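Local coordinates for protein fasciclin-1 (Drosophila melanogaster, PDB 1O70) that serves as a neural cell adhesion molecule of the insect cell surface, represented here by its third and fourth FAS1 domains, at residues L51-E56 and N78-K83; K90-N95 and S120-T125. All coordinates share one frame; numbering follows the deposited sequence.

Contact 1 (L51-E56 and N78-K83); sequences LAPSNE and NMHIIK. With SO4 (sulfate ion), chain D.
The imidazole of His80 has the carbonyl O of Leu51 at its edge, near the ring plane, and the pyrrolidine ring of Pro53 set obliquely to it. The site lies in the third FAS1 domain of fasciclin-1, where the short edge strand 81-82 runs antiparallel to strand 48-53 in the mixed seven-stranded sheet and the helix 70-79 turns into that edge strand through His80. CD2 of His80 lies 3.0 Å from Leu51 O, while CG of Pro53 comes to 3.4 Å from His80 NE2. With CG of His80 anti to its own carbonyl carbon (chi1 -77°), the ring lies alongside strand 48-53, reaching from Leu51 toward Pro53, and the two rings meet from opposite directions. ND1 is hydrogen-bonded to the carbonyl O of Ile76 in the preceding helix, which helps fix the turn of the ring, and Phe27 of helix 21-33 touches both Pro53 and His80. Replacing the imidazole of His80 by the methyl of an alanine is likely to leave the Ile76 carbonyl without this partner and open a gap beside the pyrrolidine of Pro53. Beyond the strand, Ser54 caps helix 55-60 by accepting from the backbone N of Ala57, and the ND2 of Asn55 makes a weak hydrogen bond to a sulfate that Arg25 and Lys26 also hold. Further along the pairing, the side chains of Leu51 and Ile82 meet obliquely, with Leu51 CG 4.1 Å from Ile82 CD1. The backbones are joined by Leu51 N, which donates to His80 O at 2.8 Å, nearly straight at 167°.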
ATOM      1  N   LEU A  51      -0.545  11.222  13.040  1.00 26.22           N
ATOM      2  CA  LEU A  51      -1.847  10.970  12.435  1.00 25.17           C
ATOM      3  C   LEU A  51      -2.549  10.159  13.503  1.00 25.39           C
ATOM      4  O   LEU A  51      -2.306   8.962  13.635  1.00 26.52           O
ATOM      5  CB  LEU A  51      -1.723  10.146  11.145  1.00 22.54           C
ATOM      6  CG  LEU A  51      -0.904  10.759   9.997  1.00 25.03           C
ATOM      7  CD1 LEU A  51      -1.122   9.934   8.730  1.00 24.59           C
ATOM      8  CD2 LEU A  51      -1.334  12.208   9.739  1.00 21.68           C
ATOM      9  N   ALA A  52      -3.393  10.818  14.292  1.00 25.22           N
ATOM     10  CA  ALA A  52      -4.094  10.144  15.370  1.00 26.22           C
ATOM     11  C   ALA A  52      -5.463   9.635  14.946  1.00 26.87           C
ATOM     12  O   ALA A  52      -6.341  10.413  14.580  1.00 28.53           O
ATOM     13  CB  ALA A  52      -4.236  11.079  16.563  1.00 25.77           C
ATOM     14  N   PRO A  53      -5.653   8.311  14.974  1.00 26.03           N
ATOM     15  CA  PRO A  53      -6.939   7.721  14.591  1.00 27.75           C
ATOM     16  C   PRO A  53      -8.008   8.194  15.568  1.00 29.67           C
ATOM     17  O   PRO A  53      -7.733   8.341  16.761  1.00 29.84           O
ATOM     18  CB  PRO A  53      -6.700   6.218  14.741  1.00 25.41           C
ATOM     19  CG  PRO A  53      -5.228   6.074  14.535  1.00 25.25           C
ATOM     20  CD  PRO A  53      -4.651   7.267  15.247  1.00 24.20           C
ATOM     21  N   SER A  54      -9.218   8.435  15.069  1.00 30.27           N
ATOM     22  CA  SER A  54     -10.319   8.863  15.927  1.00 32.27           C
ATOM     23  C   SER A  54     -10.615   7.720  16.886  1.00 34.15           C
ATOM     24  O   SER A  54     -10.212   6.585  16.638  1.00 34.21           O
ATOM     25  CB  SER A  54     -11.567   9.135  15.099  1.00 31.05           C
ATOM     26  OG  SER A  54     -12.047   7.918  14.560  1.00 34.07           O
ATOM     27  N   ASN A  55     -11.323   8.008  17.974  1.00 37.29           N
ATOM     28  CA  ASN A  55     -11.660   6.971  18.943  1.00 38.90           C
ATOM     29  C   ASN A  55     -12.546   5.924  18.296  1.00 40.30           C
ATOM     30  O   ASN A  55     -12.488   4.742  18.642  1.00 40.77           O
ATOM     31  CB  ASN A  55     -12.383   7.581  20.139  1.00 39.55           C
ATOM     32  CG  ASN A  55     -11.690   8.812  20.657  1.00 40.97           C
ATOM     33  OD1 ASN A  55     -11.737   9.878  20.035  1.00 42.84           O
ATOM     34  ND2 ASN A  55     -11.023   8.673  21.792  1.00 39.67           N
ATOM     35  N   GLU A  56     -13.371   6.371  17.356  1.00 42.05           N
ATOM     36  CA  GLU A  56     -14.273   5.485  16.645  1.00 45.04           C
ATOM     37  C   GLU A  56     -13.445   4.569  15.748  1.00 46.53           C
ATOM     38  O   GLU A  56     -13.839   3.439  15.459  1.00 45.16           O
ATOM     39  CB  GLU A  56     -15.245   6.305  15.802  1.00 48.39           C
ATOM     40  CG  GLU A  56     -16.355   5.494  15.158  1.00 54.47           C
ATOM     41  CD  GLU A  56     -17.303   6.358  14.339  1.00 58.98           C
ATOM     42  OE1 GLU A  56     -17.832   7.361  14.888  1.00 58.75           O
ATOM     43  OE2 GLU A  56     -17.527   6.022  13.148  1.00 62.49           O
ATOM     44  N   ASN A  78       4.073   3.333  15.150  1.00 34.22           N
ATOM     45  CA  ASN A  78       5.163   4.017  14.465  1.00 34.33           C
ATOM     46  C   ASN A  78       4.861   4.549  13.073  1.00 33.91           C
ATOM     47  O   ASN A  78       5.426   5.565  12.676  1.00 35.46           O
ATOM     48  CB  ASN A  78       6.392   3.122  14.382  1.00 37.08           C
ATOM     49  CG  ASN A  78       6.966   2.807  15.739  1.00 39.47           C
ATOM     50  OD1 ASN A  78       6.952   3.639  16.640  1.00 37.61           O
ATOM     51  ND2 ASN A  78       7.485   1.596  15.892  1.00 42.92           N
ATOM     52  N   MET A  79       3.987   3.882  12.325  1.00 31.82           N
ATOM     53  CA  MET A  79       3.687   4.360  10.985  1.00 30.69           C
ATOM     54  C   MET A  79       2.726   5.545  10.995  1.00 30.21           C
ATOM     55  O   MET A  79       2.501   6.177   9.960  1.00 27.88           O
ATOM     56  CB  MET A  79       3.149   3.229  10.094  1.00 31.50           C
ATOM     57  CG  MET A  79       1.844   2.626  10.526  1.00 33.66           C
ATOM     58  SD  MET A  79       1.221   1.401   9.333  1.00 38.05           S
ATOM     59  CE  MET A  79       2.342   0.007   9.632  1.00 30.80           C
ATOM     60  N   HIS A  80       2.166   5.858  12.165  1.00 29.86           N
ATOM     61  CA  HIS A  80       1.263   7.004  12.295  1.00 27.99           C
ATOM     62  C   HIS A  80       2.090   8.225  12.681  1.00 28.84           C
ATOM     63  O   HIS A  80       1.544   9.310  12.861  1.00 28.23           O
ATOM     64  CB  HIS A  80       0.217   6.780  13.387  1.00 27.72           C
ATOM     65  CG  HIS A  80      -0.907   5.873  12.992  1.00 28.23           C
ATOM     66  ND1 HIS A  80      -0.827   4.501  13.086  1.00 28.07           N
ATOM     67  CD2 HIS A  80      -2.158   6.147  12.548  1.00 28.70           C
ATOM     68  CE1 HIS A  80      -1.983   3.968  12.724  1.00 29.12           C
ATOM     69  NE2 HIS A  80      -2.807   4.946  12.394  1.00 29.54           N
ATOM     70  N   ILE A  81       3.407   8.045  12.807  1.00 29.38           N
ATOM     71  CA  ILE A  81       4.304   9.132  13.205  1.00 29.80           C
ATOM     72  C   ILE A  81       5.281   9.586  12.109  1.00 32.18           C
ATOM     73  O   ILE A  81       6.315   8.951  11.863  1.00 31.36           O
ATOM     74  CB  ILE A  81       5.132   8.743  14.455  1.00 27.99           C
ATOM     75  CG1 ILE A  81       4.210   8.256  15.573  1.00 29.72           C
ATOM     76  CG2 ILE A  81       5.923   9.933  14.944  1.00 26.27           C
ATOM     77  CD1 ILE A  81       4.963   7.608  16.729  1.00 31.77           C
ATOM     78  N   ILE A  82       4.952  10.712  11.487  1.00 33.47           N
ATOM     79  CA  ILE A  82       5.750  11.298  10.419  1.00 34.84           C
ATOM     80  C   ILE A  82       6.941  12.121  10.912  1.00 37.70           C
ATOM     81  O   ILE A  82       6.777  13.116  11.618  1.00 36.75           O
ATOM     82  CB  ILE A  82       4.867  12.200   9.545  1.00 34.56           C
ATOM     83  CG1 ILE A  82       3.752  11.359   8.914  1.00 35.04           C
ATOM     84  CG2 ILE A  82       5.717  12.895   8.497  1.00 33.46           C
ATOM     85  CD1 ILE A  82       2.578  12.148   8.447  1.00 33.56           C
ATOM     86  N   LYS A  83       8.139  11.717  10.507  1.00 40.88           N
ATOM     87  CA  LYS A  83       9.347  12.423  10.909  1.00 44.68           C
ATOM     88  C   LYS A  83       9.481  13.737  10.134  1.00 46.45           C
ATOM     89  O   LYS A  83      10.431  13.925   9.374  1.00 47.58           O
ATOM     90  CB  LYS A  83      10.568  11.527  10.666  1.00 46.31           C
ATOM     91  CG  LYS A  83      10.566  10.272  11.534  1.00 48.46           C
ATOM     92  CD  LYS A  83      11.190   9.073  10.840  1.00 50.16           C
ATOM     93  CE  LYS A  83      12.674   9.265  10.592  1.00 51.58           C
ATOM     94  NZ  LYS A  83      13.250   8.139   9.794  1.00 50.54           N
TER
HETATM   95  S   SO4 D1627     -11.895   4.881  24.635  1.00 83.17           S
HETATM   96  O1  SO4 D1627     -11.685   5.717  23.433  1.00 83.14           O
HETATM   97  O2  SO4 D1627     -13.245   5.114  25.179  1.00 83.14           O
HETATM   98  O3  SO4 D1627     -11.736   3.461  24.274  1.00 83.17           O
HETATM   99  O4  SO4 D1627     -10.888   5.230  25.660  1.00 82.82           O

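Contact 2 (K90-N95 and S120-T125); sequences KIRQKN and SDTVIT. With NAG (2-acetamido-2-deoxy-beta-D-glucopyranose), chain B.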
ATOM      1  N   LYS A  90       1.515  22.290   3.397  1.00 40.70           N
ATOM      2  CA  LYS A  90       2.765  21.638   3.022  1.00 41.59           C
ATOM      3  C   LYS A  90       2.488  20.348   2.228  1.00 41.63           C
ATOM      4  O   LYS A  90       3.193  20.047   1.266  1.00 40.16           O
ATOM      5  CB  LYS A  90       3.600  21.335   4.275  1.00 42.29           C
ATOM      6  CG  LYS A  90       5.007  20.814   3.987  1.00 47.75           C
ATOM      7  CD  LYS A  90       5.869  21.875   3.325  1.00 53.29           C
ATOM      8  CE  LYS A  90       7.190  21.308   2.815  1.00 56.17           C
ATOM      9  NZ  LYS A  90       7.991  22.378   2.130  1.00 59.13           N
ATOM     10  N   ILE A  91       1.455  19.606   2.623  1.00 41.64           N
ATOM     11  CA  ILE A  91       1.098  18.378   1.935  1.00 43.83           C
ATOM     12  C   ILE A  91       0.687  18.703   0.499  1.00 46.13           C
ATOM     13  O   ILE A  91       1.127  18.038  -0.442  1.00 46.28           O
ATOM     14  CB  ILE A  91      -0.057  17.638   2.669  1.00 44.05           C
ATOM     15  CG1 ILE A  91       0.386  17.253   4.079  1.00 43.76           C
ATOM     16  CG2 ILE A  91      -0.437  16.367   1.921  1.00 43.14           C
ATOM     17  CD1 ILE A  91      -0.713  16.675   4.927  1.00 42.30           C
ATOM     18  N   ARG A  92      -0.153  19.722   0.328  1.00 47.75           N
ATOM     19  CA  ARG A  92      -0.583  20.135  -1.013  1.00 50.08           C
ATOM     20  C   ARG A  92       0.626  20.414  -1.889  1.00 51.25           C
ATOM     21  O   ARG A  92       0.731  19.906  -3.003  1.00 51.07           O
ATOM     22  CB  ARG A  92      -1.414  21.417  -0.963  1.00 51.48           C
ATOM     23  CG  ARG A  92      -2.904  21.214  -0.886  1.00 53.27           C
ATOM     24  CD  ARG A  92      -3.626  22.220  -1.787  1.00 53.67           C
ATOM     25  NE  ARG A  92      -5.075  22.161  -1.606  1.00 52.73           N
ATOM     26  CZ  ARG A  92      -5.699  22.592  -0.517  1.00 51.81           C
ATOM     27  NH1 ARG A  92      -5.001  23.121   0.479  1.00 51.07           N
ATOM     28  NH2 ARG A  92      -7.016  22.474  -0.417  1.00 51.78           N
ATOM     29  N   GLN A  93       1.529  21.244  -1.374  1.00 51.83           N
ATOM     30  CA  GLN A  93       2.734  21.629  -2.095  1.00 54.24           C
ATOM     31  C   GLN A  93       3.620  20.462  -2.491  1.00 53.79           C
ATOM     32  O   GLN A  93       4.064  20.378  -3.633  1.00 54.02           O
ATOM     33  CB  GLN A  93       3.552  22.605  -1.259  1.00 55.87           C
ATOM     34  CG  GLN A  93       2.815  23.882  -0.935  1.00 61.62           C
ATOM     35  CD  GLN A  93       3.640  24.828  -0.087  1.00 64.17           C
ATOM     36  OE1 GLN A  93       4.755  25.196  -0.460  1.00 65.03           O
ATOM     37  NE2 GLN A  93       3.095  25.230   1.061  1.00 65.23           N
ATOM     38  N   LYS A  94       3.886  19.571  -1.543  1.00 52.84           N
ATOM     39  CA  LYS A  94       4.738  18.428  -1.817  1.00 52.17           C
ATOM     40  C   LYS A  94       4.170  17.504  -2.890  1.00 50.92           C
ATOM     41  O   LYS A  94       4.923  16.821  -3.575  1.00 50.43           O
ATOM     42  CB  LYS A  94       4.993  17.635  -0.537  1.00 52.35           C
ATOM     43  CG  LYS A  94       5.752  18.410   0.526  1.00 51.66           C
ATOM     44  CD  LYS A  94       6.275  17.484   1.613  1.00 51.65           C
ATOM     45  CE  LYS A  94       7.376  16.576   1.073  1.00 53.14           C
ATOM     46  NZ  LYS A  94       7.863  15.593   2.076  1.00 51.86           N
ATOM     47  N   ASN A  95       2.849  17.480  -3.040  1.00 49.91           N
ATOM     48  CA  ASN A  95       2.240  16.626  -4.046  1.00 50.30           C
ATOM     49  C   ASN A  95       1.949  17.360  -5.347  1.00 52.10           C
ATOM     50  O   ASN A  95       1.279  16.824  -6.229  1.00 53.06           O
ATOM     51  CB  ASN A  95       0.943  15.995  -3.520  1.00 46.15           C
ATOM     52  CG  ASN A  95       1.198  14.840  -2.571  1.00 45.21           C
ATOM     53  OD1 ASN A  95       2.270  14.242  -2.578  1.00 42.65           O
ATOM     54  ND2 ASN A  95       0.203  14.512  -1.761  1.00 46.08           N
ATOM     55  N   SER A 120     -13.340  24.987   2.777  1.00 56.94           N
ATOM     56  CA  SER A 120     -14.075  24.075   3.640  1.00 58.23           C
ATOM     57  C   SER A 120     -14.504  22.811   2.905  1.00 58.26           C
ATOM     58  O   SER A 120     -15.120  21.916   3.488  1.00 60.03           O
ATOM     59  CB  SER A 120     -15.295  24.791   4.206  1.00 59.49           C
ATOM     60  OG  SER A 120     -14.897  25.973   4.893  1.00 63.39           O
ATOM     61  N   ASP A 121     -14.170  22.730   1.626  1.00 56.98           N
ATOM     62  CA  ASP A 121     -14.536  21.566   0.838  1.00 56.73           C
ATOM     63  C   ASP A 121     -13.375  20.605   0.670  1.00 54.77           C
ATOM     64  O   ASP A 121     -13.527  19.524   0.093  1.00 53.95           O
ATOM     65  CB  ASP A 121     -15.048  22.009  -0.525  1.00 58.75           C
ATOM     66  CG  ASP A 121     -16.480  22.454  -0.471  1.00 61.72           C
ATOM     67  OD1 ASP A 121     -17.348  21.584  -0.218  1.00 63.08           O
ATOM     68  OD2 ASP A 121     -16.736  23.664  -0.665  1.00 63.14           O
ATOM     69  N   THR A 122     -12.222  21.010   1.184  1.00 51.39           N
ATOM     70  CA  THR A 122     -11.026  20.201   1.101  1.00 49.07           C
ATOM     71  C   THR A 122     -11.215  18.802   1.665  1.00 46.70           C
ATOM     72  O   THR A 122     -11.810  18.615   2.730  1.00 46.16           O
ATOM     73  CB  THR A 122      -9.858  20.860   1.852  1.00 50.26           C
ATOM     74  OG1 THR A 122      -9.652  22.185   1.350  1.00 50.43           O
ATOM     75  CG2 THR A 122      -8.586  20.044   1.670  1.00 50.47           C
ATOM     76  N   VAL A 123     -10.723  17.820   0.924  1.00 43.50           N
ATOM     77  CA  VAL A 123     -10.793  16.438   1.354  1.00 40.54           C
ATOM     78  C   VAL A 123      -9.388  15.882   1.287  1.00 39.15           C
ATOM     79  O   VAL A 123      -8.760  15.843   0.223  1.00 37.91           O
ATOM     80  CB  VAL A 123     -11.724  15.596   0.468  1.00 40.94           C
ATOM     81  CG1 VAL A 123     -11.491  14.104   0.735  1.00 38.11           C
ATOM     82  CG2 VAL A 123     -13.172  15.943   0.786  1.00 36.65           C
ATOM     83  N   ILE A 124      -8.889  15.475   2.443  1.00 37.67           N
ATOM     84  CA  ILE A 124      -7.549  14.919   2.532  1.00 36.21           C
ATOM     85  C   ILE A 124      -7.608  13.471   2.960  1.00 33.83           C
ATOM     86  O   ILE A 124      -8.237  13.131   3.964  1.00 33.18           O
ATOM     87  CB  ILE A 124      -6.706  15.673   3.558  1.00 37.38           C
ATOM     88  CG1 ILE A 124      -6.720  17.165   3.223  1.00 39.53           C
ATOM     89  CG2 ILE A 124      -5.281  15.133   3.560  1.00 36.42           C
ATOM     90  CD1 ILE A 124      -6.396  18.055   4.412  1.00 41.32           C
ATOM     91  N   THR A 125      -6.968  12.614   2.178  1.00 31.50           N
ATOM     92  CA  THR A 125      -6.912  11.199   2.504  1.00 27.69           C
ATOM     93  C   THR A 125      -5.448  10.780   2.538  1.00 27.08           C
ATOM     94  O   THR A 125      -4.583  11.443   1.959  1.00 24.88           O
ATOM     95  CB  THR A 125      -7.676  10.329   1.467  1.00 29.22           C
ATOM     96  OG1 THR A 125      -7.174  10.572   0.139  1.00 28.59           O
ATOM     97  CG2 THR A 125      -9.182  10.620   1.533  1.00 26.58           C
TER
HETATM   98  C1  NAG B   1      -8.465   6.907  -0.754  1.00 30.49           C
HETATM   99  C2  NAG B   1      -7.640   7.604  -1.833  1.00 29.80           C
HETATM  100  C3  NAG B   1      -8.502   8.688  -2.488  1.00 31.99           C
HETATM  101  C4  NAG B   1      -9.820   8.093  -3.020  1.00 33.32           C
HETATM  102  C5  NAG B   1     -10.517   7.305  -1.893  1.00 33.84           C
HETATM  103  C6  NAG B   1     -11.774   6.580  -2.320  1.00 32.77           C
HETATM  104  C7  NAG B   1      -5.252   7.818  -1.602  1.00 31.49           C
HETATM  105  C8  NAG B   1      -4.073   8.543  -0.967  1.00 28.91           C
HETATM  106  N2  NAG B   1      -6.469   8.212  -1.241  1.00 31.86           N
HETATM  107  O3  NAG B   1      -7.778   9.335  -3.520  1.00 28.73           O
HETATM  108  O4  NAG B   1     -10.686   9.164  -3.446  1.00 38.19           O
HETATM  109  O5  NAG B   1      -9.626   6.315  -1.341  1.00 31.45           O
HETATM  110  O6  NAG B   1     -11.528   5.778  -3.466  1.00 37.64           O
HETATM  111  O7  NAG B   1      -5.059   6.911  -2.405  1.00 30.72           O
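Polar contact between helix 88-94 and the loop residue just before strand 123-128 rests on Arg92 and Thr122, whose side chains approach from opposite directions. The NH2 of Arg92 gives a weak hydrogen bond to OG1 of Thr122, 3.2 Å long and bent to 131°, with the hydroxyl oxygen at the edge of the guanidinium and near its plane. The methyl CG2 of Thr122 lies alongside the same nitrogen, 3.6 Å from Arg92 NH2. That NH2 also donates to the carbonyl O of Gly117, its stronger partner, and Thr122 OG1 is bonded to Gly119 O, so the arginine ties the helix to the loop that leads into the strand. A bend at chi2 (-139°) helps carry the guanidinium out to this loop.

Apolar packing is made on the neighbouring strands of the sheet, Ile91 on Phe113 of strand 110-116 and Ile124 on Val135 of strand 131-141.

Carbohydrate contact falls to Thr125, whose OG1 accepts from N2 of a GlcNAc at 2.8 Å and 156°; the sugar belongs to the glycan on Asn132. Such a helix laid against the antiparallel strands belongs to the third FAS1 domain, and its N-linked glycan lies beside strand 123-128.

Contacts 1 and 2 belong to the same FAS1 domain and reach one sheet, with centres about 17 Å apart and nearest atoms about 7 Å apart. They follow in series: strand 81-82 of contact 1 is succeeded in the chain by helix 88-94 of contact 2. Contact 1 is buried and pairs an edge strand with its neighbour, so its chemistry is a main-chain bond backed by ring and aliphatic packing. Contact 2 sits at the surface, sets a helix against a strand that lies further across the sheet, and relies on a single weak side-chain bond. A sulfate, probably from the crystallisation liquor, lies near contact 1, whereas an N-linked sugar is bonded at contact 2.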